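Local structure of stress-induced-phosphoprotein 1 (Caenorhabditis elegans, 4GCN) at residues K20-E25 and Y52-K57; K80-A85 and L110-D115. The protein binds Hsp70 and Hsp90 as a co-chaperone and inhibits the Hsp90 ATPase, this chain being its N-terminal TPR domain. One frame throughout, in Å; residues are numbered along the deposited sequence. Where two conformers were deposited one is given.

Contact 1. Residues K20-E25 and Y52-K57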
ATOM      1  N   LYS A  20      15.125   3.434  -0.243  1.00 32.17           N
ATOM      2  CA  LYS A  20      15.687   4.670   0.290  1.00 34.17           C
ATOM      3  C   LYS A  20      16.726   5.311  -0.629  1.00 33.10           C
ATOM      4  O   LYS A  20      16.961   6.510  -0.565  1.00 35.91           O
ATOM      5  CB  LYS A  20      16.341   4.399   1.643  1.00 34.25           C
ATOM      6  CG  LYS A  20      15.351   4.116   2.752  1.00 35.38           C
ATOM      7  CD  LYS A  20      16.166   3.806   4.003  1.00 36.51           C
ATOM      8  CE  LYS A  20      15.298   3.473   5.198  1.00 36.61           C
ATOM      9  NZ  LYS A  20      16.262   3.175   6.307  1.00 35.78           N
ATOM     10  N   GLN A  21      17.349   4.522  -1.488  1.00 32.66           N
ATOM     11  CA  GLN A  21      18.336   5.081  -2.452  1.00 33.52           C
ATOM     12  C   GLN A  21      17.708   5.334  -3.821  1.00 32.46           C
ATOM     13  O   GLN A  21      18.410   5.684  -4.786  1.00 33.00           O
ATOM     14  CB  GLN A  21      19.533   4.156  -2.643  1.00 32.74           C
ATOM     15  CG  GLN A  21      20.296   3.953  -1.369  1.00 34.85           C
ATOM     16  CD  GLN A  21      21.379   2.936  -1.547  1.00 35.41           C
ATOM     17  OE1 GLN A  21      22.453   3.254  -2.004  1.00 37.05           O
ATOM     18  NE2 GLN A  21      21.096   1.702  -1.160  1.00 36.84           N
ATOM     19  N   LYS A  22      16.397   5.148  -3.900  1.00 34.44           N
ATOM     20  CA  LYS A  22      15.695   5.285  -5.155  1.00 34.66           C
ATOM     21  C   LYS A  22      16.148   4.253  -6.158  1.00 35.56           C
ATOM     22  O   LYS A  22      16.088   4.490  -7.373  1.00 34.26           O
ATOM     23  CB  LYS A  22      15.884   6.683  -5.745  1.00 37.98           C
ATOM     24  CG  LYS A  22      14.817   7.680  -5.446  1.00 42.92           C
ATOM     25  CD  LYS A  22      14.757   8.160  -4.047  1.00 43.50           C
ATOM     26  CE  LYS A  22      14.170   9.587  -3.997  1.00 45.99           C
ATOM     27  NZ  LYS A  22      13.085   9.566  -2.941  1.00 45.62           N
ATOM     28  N   ASP A  23      16.535   3.083  -5.664  1.00 33.29           N
ATOM     29  CA  ASP A  23      16.795   1.980  -6.518  1.00 33.77           C
ATOM     30  C   ASP A  23      15.537   1.149  -6.544  1.00 31.73           C
ATOM     31  O   ASP A  23      15.406   0.161  -5.815  1.00 29.24           O
ATOM     32  CB  ASP A  23      17.932   1.138  -6.004  1.00 36.94           C
ATOM     33  CG  ASP A  23      18.340   0.075  -6.993  1.00 41.46           C
ATOM     34  OD1 ASP A  23      17.511  -0.320  -7.853  1.00 41.85           O
ATOM     35  OD2 ASP A  23      19.473  -0.380  -6.863  1.00 41.83           O
ATOM     36  N   PHE A  24      14.601   1.555  -7.376  1.00 31.12           N
ATOM     37  CA  PHE A  24      13.290   0.910  -7.339  1.00 30.18           C
ATOM     38  C   PHE A  24      13.244  -0.537  -7.820  1.00 30.21           C
ATOM     39  O   PHE A  24      12.448  -1.340  -7.292  1.00 26.11           O
ATOM     40  CB  PHE A  24      12.219   1.741  -8.058  1.00 31.66           C
ATOM     41  CG  PHE A  24      12.153   3.190  -7.598  1.00 32.22           C
ATOM     42  CD1 PHE A  24      12.014   3.499  -6.293  1.00 34.76           C
ATOM     43  CD2 PHE A  24      12.234   4.228  -8.512  1.00 38.47           C
ATOM     44  CE1 PHE A  24      11.947   4.832  -5.868  1.00 35.45           C
ATOM     45  CE2 PHE A  24      12.188   5.544  -8.100  1.00 37.20           C
ATOM     46  CZ  PHE A  24      12.042   5.833  -6.762  1.00 35.60           C
ATOM     47  N   GLU A  25      14.058  -0.875  -8.806  1.00 32.76           N
ATOM     48  CA  GLU A  25      14.142  -2.260  -9.306  0.60 35.93           C
ATOM     49  C   GLU A  25      14.543  -3.259  -8.212  1.00 34.39           C
ATOM     50  O   GLU A  25      13.904  -4.297  -8.015  1.00 34.14           O
ATOM     51  CB  GLU A  25      15.152  -2.353 -10.471  0.60 39.52           C
ATOM     52  CG  GLU A  25      14.682  -1.748 -11.779  0.60 42.97           C
ATOM     53  CD  GLU A  25      14.548  -0.226 -11.760  0.60 45.44           C
ATOM     54  OE1 GLU A  25      15.338   0.457 -11.040  0.60 42.93           O
ATOM     55  OE2 GLU A  25      13.632   0.274 -12.469  0.60 44.04           O
ATOM     56  N   TYR A  52       5.720   1.524  -6.448  1.00 25.12           N
ATOM     57  CA  TYR A  52       5.018   1.769  -7.701  1.00 25.35           C
ATOM     58  C   TYR A  52       4.550   3.207  -7.838  1.00 25.48           C
ATOM     59  O   TYR A  52       4.665   3.769  -8.887  1.00 25.50           O
ATOM     60  CB  TYR A  52       3.829   0.830  -7.917  1.00 23.27           C
ATOM     61  CG  TYR A  52       4.176  -0.594  -8.297  1.00 27.25           C
ATOM     62  CD1 TYR A  52       5.072  -0.870  -9.351  1.00 27.63           C
ATOM     63  CD2 TYR A  52       3.622  -1.670  -7.611  1.00 25.71           C
ATOM     64  CE1 TYR A  52       5.331  -2.173  -9.752  1.00 29.44           C
ATOM     65  CE2 TYR A  52       3.908  -2.960  -7.966  1.00 26.57           C
ATOM     66  CZ  TYR A  52       4.776  -3.206  -9.002  1.00 29.99           C
ATOM     67  OH  TYR A  52       5.072  -4.493  -9.291  1.00 29.10           O
ATOM     68  N   PHE A  53       4.084   3.798  -6.758  1.00 23.79           N
ATOM     69  CA  PHE A  53       3.610   5.154  -6.777  1.00 25.80           C
ATOM     70  C   PHE A  53       4.753   6.114  -7.123  1.00 25.09           C
ATOM     71  O   PHE A  53       4.560   6.990  -7.969  1.00 26.70           O
ATOM     72  CB  PHE A  53       3.020   5.517  -5.392  1.00 27.63           C
ATOM     73  CG  PHE A  53       2.325   6.834  -5.355  1.00 25.50           C
ATOM     74  CD1 PHE A  53       0.970   6.895  -5.542  1.00 25.07           C
ATOM     75  CD2 PHE A  53       3.035   7.995  -5.120  1.00 27.93           C
ATOM     76  CE1 PHE A  53       0.321   8.105  -5.509  1.00 28.00           C
ATOM     77  CE2 PHE A  53       2.410   9.209  -5.085  1.00 30.90           C
ATOM     78  CZ  PHE A  53       1.045   9.262  -5.286  1.00 29.42           C
ATOM     79  N   GLU A  54       5.927   5.913  -6.524  1.00 25.73           N
ATOM     80  CA  GLU A  54       7.096   6.791  -6.834  0.50 26.37           C
ATOM     81  C   GLU A  54       7.586   6.597  -8.248  1.00 28.81           C
ATOM     82  O   GLU A  54       8.085   7.558  -8.815  1.00 29.86           O
ATOM     83  CB  GLU A  54       8.274   6.711  -5.831  0.50 27.78           C
ATOM     84  CG  GLU A  54       9.236   7.900  -5.954  0.50 27.41           C
ATOM     85  CD  GLU A  54      10.163   8.140  -4.766  0.50 29.84           C
ATOM     86  OE1 GLU A  54       9.893   7.592  -3.686  0.50 28.70           O
ATOM     87  OE2 GLU A  54      11.177   8.911  -4.893  0.50 26.99           O
ATOM     88  N   GLU A  55       7.391   5.402  -8.822  1.00 27.36           N
ATOM     89  CA  GLU A  55       7.706   5.099 -10.215  1.00 28.27           C
ATOM     90  C   GLU A  55       6.694   5.636 -11.216  1.00 28.91           C
ATOM     91  O   GLU A  55       6.879   5.486 -12.446  1.00 28.49           O
ATOM     92  CB  GLU A  55       7.735   3.563 -10.395  1.00 28.24           C
ATOM     93  CG  GLU A  55       8.950   2.864  -9.822  1.00 32.67           C
ATOM     94  CD  GLU A  55       8.919   1.366 -10.098  1.00 32.44           C
ATOM     95  OE1 GLU A  55       9.727   0.895 -10.910  1.00 36.44           O
ATOM     96  OE2 GLU A  55       8.063   0.669  -9.555  1.00 33.71           O
ATOM     97  N   LYS A  56       5.605   6.183 -10.706  1.00 27.13           N
ATOM     98  CA  LYS A  56       4.464   6.636 -11.498  1.00 28.82           C
ATOM     99  C   LYS A  56       3.732   5.472 -12.197  1.00 27.12           C
ATOM    100  O   LYS A  56       3.074   5.664 -13.219  1.00 26.49           O
ATOM    101  CB  LYS A  56       4.878   7.718 -12.496  1.00 32.31           C
ATOM    102  CG  LYS A  56       5.453   8.970 -11.881  1.00 35.98           C
ATOM    103  CD  LYS A  56       5.748   9.953 -12.994  1.00 39.60           C
ATOM    104  CE  LYS A  56       5.892  11.375 -12.514  1.00 45.25           C
ATOM    105  NZ  LYS A  56       6.952  11.405 -11.493  1.00 43.03           N
ATOM    106  N   LYS A  57       3.878   4.274 -11.642  1.00 24.85           N
ATOM    107  CA  LYS A  57       3.101   3.108 -12.078  1.00 26.07           C
ATOM    108  C   LYS A  57       1.838   3.104 -11.239  1.00 23.62           C
ATOM    109  O   LYS A  57       1.704   2.309 -10.324  1.00 23.10           O
ATOM    110  CB  LYS A  57       3.948   1.820 -11.881  1.00 26.93           C
ATOM    111  CG  LYS A  57       5.153   1.805 -12.826  1.00 31.81           C
ATOM    112  CD  LYS A  57       5.992   0.549 -12.770  1.00 32.97           C
ATOM    113  CE  LYS A  57       7.222   0.780 -13.618  1.00 38.23           C
ATOM    114  NZ  LYS A  57       7.995  -0.453 -13.737  1.00 42.13           N
TER
HETATM  115  O   HOH W   1      12.247   6.719  -2.019  1.00 51.45           O

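Contact 2. Residues K80-A85 and L110-D115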
ATOM      1  N   LYS A  80      -5.745  -0.045  10.720  1.00 24.18           N
ATOM      2  CA  LYS A  80      -5.118   1.240  10.339  1.00 24.09           C
ATOM      3  C   LYS A  80      -4.228   1.126   9.102  1.00 24.60           C
ATOM      4  O   LYS A  80      -4.125   2.045   8.314  1.00 24.48           O
ATOM      5  CB  LYS A  80      -4.429   1.934  11.529  1.00 24.72           C
ATOM      6  CG  LYS A  80      -5.422   2.225  12.659  1.00 25.98           C
ATOM      7  CD  LYS A  80      -4.906   2.776  13.991  1.00 28.99           C
ATOM      8  CE  LYS A  80      -3.948   1.856  14.796  1.00 32.72           C
ATOM      9  NZ  LYS A  80      -4.409   0.431  15.047  1.00 30.62           N
ATOM     10  N   LEU A  81      -3.598  -0.028   8.930  1.00 24.83           N
ATOM     11  CA  LEU A  81      -2.709  -0.316   7.779  1.00 23.36           C
ATOM     12  C   LEU A  81      -3.542  -0.661   6.560  1.00 19.85           C
ATOM     13  O   LEU A  81      -3.152  -0.428   5.420  1.00 21.10           O
ATOM     14  CB  LEU A  81      -1.775  -1.499   8.144  1.00 23.73           C
ATOM     15  CG  LEU A  81      -0.982  -1.312   9.423  1.00 26.79           C
ATOM     16  CD1 LEU A  81      -0.169  -2.589   9.616  1.00 28.81           C
ATOM     17  CD2 LEU A  81      -0.128  -0.033   9.321  1.00 25.63           C
ATOM     18  N   ILE A  82      -4.723  -1.240   6.775  1.00 23.30           N
ATOM     19  CA  ILE A  82      -5.693  -1.378   5.692  1.00 20.02           C
ATOM     20  C   ILE A  82      -6.224   0.017   5.237  1.00 24.09           C
ATOM     21  O   ILE A  82      -6.296   0.284   4.031  1.00 21.88           O
ATOM     22  CB  ILE A  82      -6.876  -2.313   6.098  1.00 21.30           C
ATOM     23  CG1 ILE A  82      -6.353  -3.717   6.432  1.00 22.87           C
ATOM     24  CG2 ILE A  82      -7.935  -2.280   5.011  1.00 22.68           C
ATOM     25  CD1 ILE A  82      -7.455  -4.670   7.037  1.00 21.29           C
ATOM     26  N   ALA A  83      -6.516   0.934   6.170  1.00 23.42           N
ATOM     27  CA  ALA A  83      -6.886   2.314   5.823  1.00 22.15           C
ATOM     28  C   ALA A  83      -5.811   3.004   4.988  1.00 23.57           C
ATOM     29  O   ALA A  83      -6.142   3.720   4.023  1.00 22.70           O
ATOM     30  CB  ALA A  83      -7.155   3.133   7.082  1.00 22.64           C
ATOM     31  N   LYS A  84      -4.544   2.846   5.385  1.00 23.59           N
ATOM     32  CA  LYS A  84      -3.412   3.412   4.621  1.00 23.62           C
ATOM     33  C   LYS A  84      -3.394   2.900   3.191  1.00 23.01           C
ATOM     34  O   LYS A  84      -3.179   3.709   2.301  1.00 23.89           O
ATOM     35  CB  LYS A  84      -2.100   3.104   5.257  1.00 26.38           C
ATOM     36  CG  LYS A  84      -0.901   3.713   4.514  1.00 30.06           C
ATOM     37  CD  LYS A  84       0.379   3.658   5.369  1.00 36.64           C
ATOM     38  CE  LYS A  84       0.890   2.211   5.571  1.00 35.12           C
ATOM     39  NZ  LYS A  84       2.030   2.147   6.547  1.00 35.72           N
ATOM     40  N   ALA A  85      -3.665   1.608   2.963  1.00 22.65           N
ATOM     41  CA  ALA A  85      -3.684   1.060   1.626  1.00 23.69           C
ATOM     42  C   ALA A  85      -4.760   1.758   0.828  1.00 24.48           C
ATOM     43  O   ALA A  85      -4.556   2.071  -0.351  1.00 24.59           O
ATOM     44  CB  ALA A  85      -3.929  -0.466   1.600  1.00 23.06           C
ATOM     45  N   LEU A 110     -11.626   6.357   4.884  1.00 21.94           N
ATOM     46  CA  LEU A 110     -12.081   7.097   6.029  1.00 22.09           C
ATOM     47  C   LEU A 110     -12.975   6.243   6.907  1.00 22.92           C
ATOM     48  O   LEU A 110     -13.014   6.383   8.132  1.00 21.26           O
ATOM     49  CB  LEU A 110     -12.902   8.320   5.584  1.00 22.89           C
ATOM     50  CG  LEU A 110     -12.062   9.431   4.998  1.00 22.73           C
ATOM     51  CD1 LEU A 110     -12.953  10.555   4.492  1.00 26.05           C
ATOM     52  CD2 LEU A 110     -11.130   9.938   6.136  1.00 22.21           C
ATOM     53  N   SER A 111     -13.732   5.382   6.284  1.00 21.53           N
ATOM     54  CA  SER A 111     -14.625   4.503   7.049  1.00 24.34           C
ATOM     55  C   SER A 111     -13.781   3.453   7.789  1.00 24.50           C
ATOM     56  O   SER A 111     -14.152   2.963   8.845  1.00 25.08           O
ATOM     57  CB  SER A 111     -15.652   3.793   6.086  1.00 23.80           C
ATOM     58  OG  SER A 111     -16.650   4.659   5.545  1.00 24.15           O
ATOM     59  N   GLU A 112     -12.672   3.054   7.216  1.00 22.36           N
ATOM     60  CA  GLU A 112     -11.765   2.126   7.891  1.00 24.03           C
ATOM     61  C   GLU A 112     -11.069   2.795   9.139  1.00 26.43           C
ATOM     62  O   GLU A 112     -10.984   2.217  10.235  1.00 26.33           O
ATOM     63  CB  GLU A 112     -10.728   1.635   6.893  1.00 22.70           C
ATOM     64  CG  GLU A 112     -10.053   0.295   7.218  1.00 24.01           C
ATOM     65  CD  GLU A 112     -10.931  -0.931   7.042  1.00 23.75           C
ATOM     66  OE1 GLU A 112     -10.544  -2.023   7.566  1.00 24.15           O
ATOM     67  OE2 GLU A 112     -11.944  -0.833   6.371  1.00 25.21           O
ATOM     68  N   PHE A 113     -10.590   4.002   8.936  1.00 24.37           N
ATOM     69  CA  PHE A 113      -9.886   4.749   9.987  1.00 27.05           C
ATOM     70  C   PHE A 113     -10.039   6.253   9.695  1.00 28.27           C
ATOM     71  O   PHE A 113      -9.606   6.708   8.636  1.00 28.04           O
ATOM     72  CB  PHE A 113      -8.393   4.415  10.015  1.00 26.86           C
ATOM     73  CG  PHE A 113      -7.610   5.218  11.039  1.00 28.85           C
ATOM     74  CD1 PHE A 113      -7.859   5.086  12.376  1.00 31.28           C
ATOM     75  CD2 PHE A 113      -6.684   6.143  10.633  1.00 33.27           C
ATOM     76  CE1 PHE A 113      -7.189   5.838  13.328  1.00 34.01           C
ATOM     77  CE2 PHE A 113      -5.982   6.907  11.560  1.00 35.37           C
ATOM     78  CZ  PHE A 113      -6.227   6.750  12.914  1.00 36.01           C
ATOM     79  N   ARG A 114     -10.635   6.996  10.631  1.00 29.49           N
ATOM     80  CA  ARG A 114     -10.968   8.404  10.374  1.00 33.86           C
ATOM     81  C   ARG A 114      -9.688   9.263  10.385  1.00 34.57           C
ATOM     82  O   ARG A 114      -9.155   9.576  11.421  1.00 42.24           O
ATOM     83  CB  ARG A 114     -11.980   8.907  11.385  1.00 39.04           C
ATOM     84  CG  ARG A 114     -12.810  10.119  10.917  1.00 46.55           C
ATOM     85  CD  ARG A 114     -13.259  11.011  12.087  1.00 55.24           C
ATOM     86  NE  ARG A 114     -12.595  12.327  12.097  1.00 60.93           N
ATOM     87  CZ  ARG A 114     -13.136  13.494  11.700  1.00 65.63           C
ATOM     88  NH1 ARG A 114     -14.398  13.582  11.252  1.00 64.71           N
ATOM     89  NH2 ARG A 114     -12.401  14.609  11.760  1.00 64.45           N
ATOM     90  N   ASP A 115      -9.144   9.578   9.233  1.00 29.84           N
ATOM     91  CA  ASP A 115      -7.981  10.455   9.148  1.00 29.12           C
ATOM     92  C   ASP A 115      -8.485  11.905   9.059  1.00 30.66           C
ATOM     93  O   ASP A 115      -9.135  12.284   8.083  1.00 29.62           O
ATOM     94  CB  ASP A 115      -7.140  10.040   7.942  1.00 28.36           C
ATOM     95  CG  ASP A 115      -5.862  10.835   7.813  1.00 34.80           C
ATOM     96  OD1 ASP A 115      -5.925  12.015   7.444  1.00 33.34           O
ATOM     97  OD2 ASP A 115      -4.781  10.276   8.097  1.00 41.04           O
TER

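Contact 1. Residues K20-E25 and Y52-K57
F24 meets two glutamates in a row, E54 and E55. CG of F24 stands anti to its carbonyl carbon (chi1 -52°), which aims the ring across the contact. CZ of F24 lies 3.6 Å from CG of E54. CD2 of F24 lies 3.8 Å from CG of E55. The methylene parts of both glutamates do this touching, and each approaches the ring obliquely. E54 reaches across F24 at about a right angle, with its CG anti to the backbone N (chi1 -163°) and an extended chain beyond. This carries its carboxylate past the ring to K22. NZ of K22 gives a salt-bridged hydrogen bond of 2.8 Å to the syn lone pair of OE2 of E54. One water closes a second path: it accepts from NZ of K22 and donates to OE1 of E54. E54 has two conformers, and this grip on K22 is that of one of them. E55 runs alongside F24 in the opposite sense. Its OE2 bonds to H28, and OE1 of E55 forms a salt bridge with NZ of K57 at 3.6 Å. K22 and K56, both with positive phi, end their helices in Schellman motifs. The contact sets the turn between the two helices of the predicted first TPR repeat beside that of the second, as hairpins stack side by side into the right-handed superhelix of TPR domains.

Contact 2. Residues K80-A85 and L110-D115
K80 lays its CG over one face of the F113 ring, in a CH-pi contact 4.1 Å from the ring centroid and 24° off the normal. The carbon is displaced toward the rim of the ring, and its nearest ring atom is CD1 of F113. CD of K80 follows along the same side, 3.9 Å from CE1 of F113. The lysine then bends twice further along its chain, and its NZ turns off to a salt bridge with D78. F113 also packs closely on A83, with CB of F113 3.4 Å from CB of A83. This is the helix-hairpin packing of a TPR repeat: the start of helix 79-95 lies against the end of helix 99-112. The small A83 lets the backbones come near, with CA of A83 5.3 Å from CA of E112. A bend at chi2 (72°) lays CG of E112 3.7 Å from N of A83. The same bend brings OE1 of E112 beside I82, 3.7 Å from CG2 of I82. OE2 of E112 has a long, weak ion pair with R73. Cutting E112 back to an alanine is likely to take the neighbour from CG2 of I82 and N of A83, and leave R73 without this weak, distant partner. F113 is the first residue after helix 99-112 to leave helical geometry, and its CB points toward A83.

How the contacts relate
Contact 1 closes before contact 2 opens, so the two follow in series along the chain. Their centres are 23 Å apart, on opposite sides of the centre of the chain. Their nearest atoms stay about 9 Å apart and do not touch. Contact 1 joins the predicted first and second TPR repeats at the turns next to helices 24-37 and 42-54. Contact 2 lies in the predicted third repeat, between helices 79-95 and 99-112. One therefore links successive repeats and the other brings together the two helices of a single repeat. The repeats also touch elsewhere: F53 reaches helix 79-95, and I82 touches I42 of helix 42-54. The result is one continuous helical array, consistent with a TPR domain that binds chaperones.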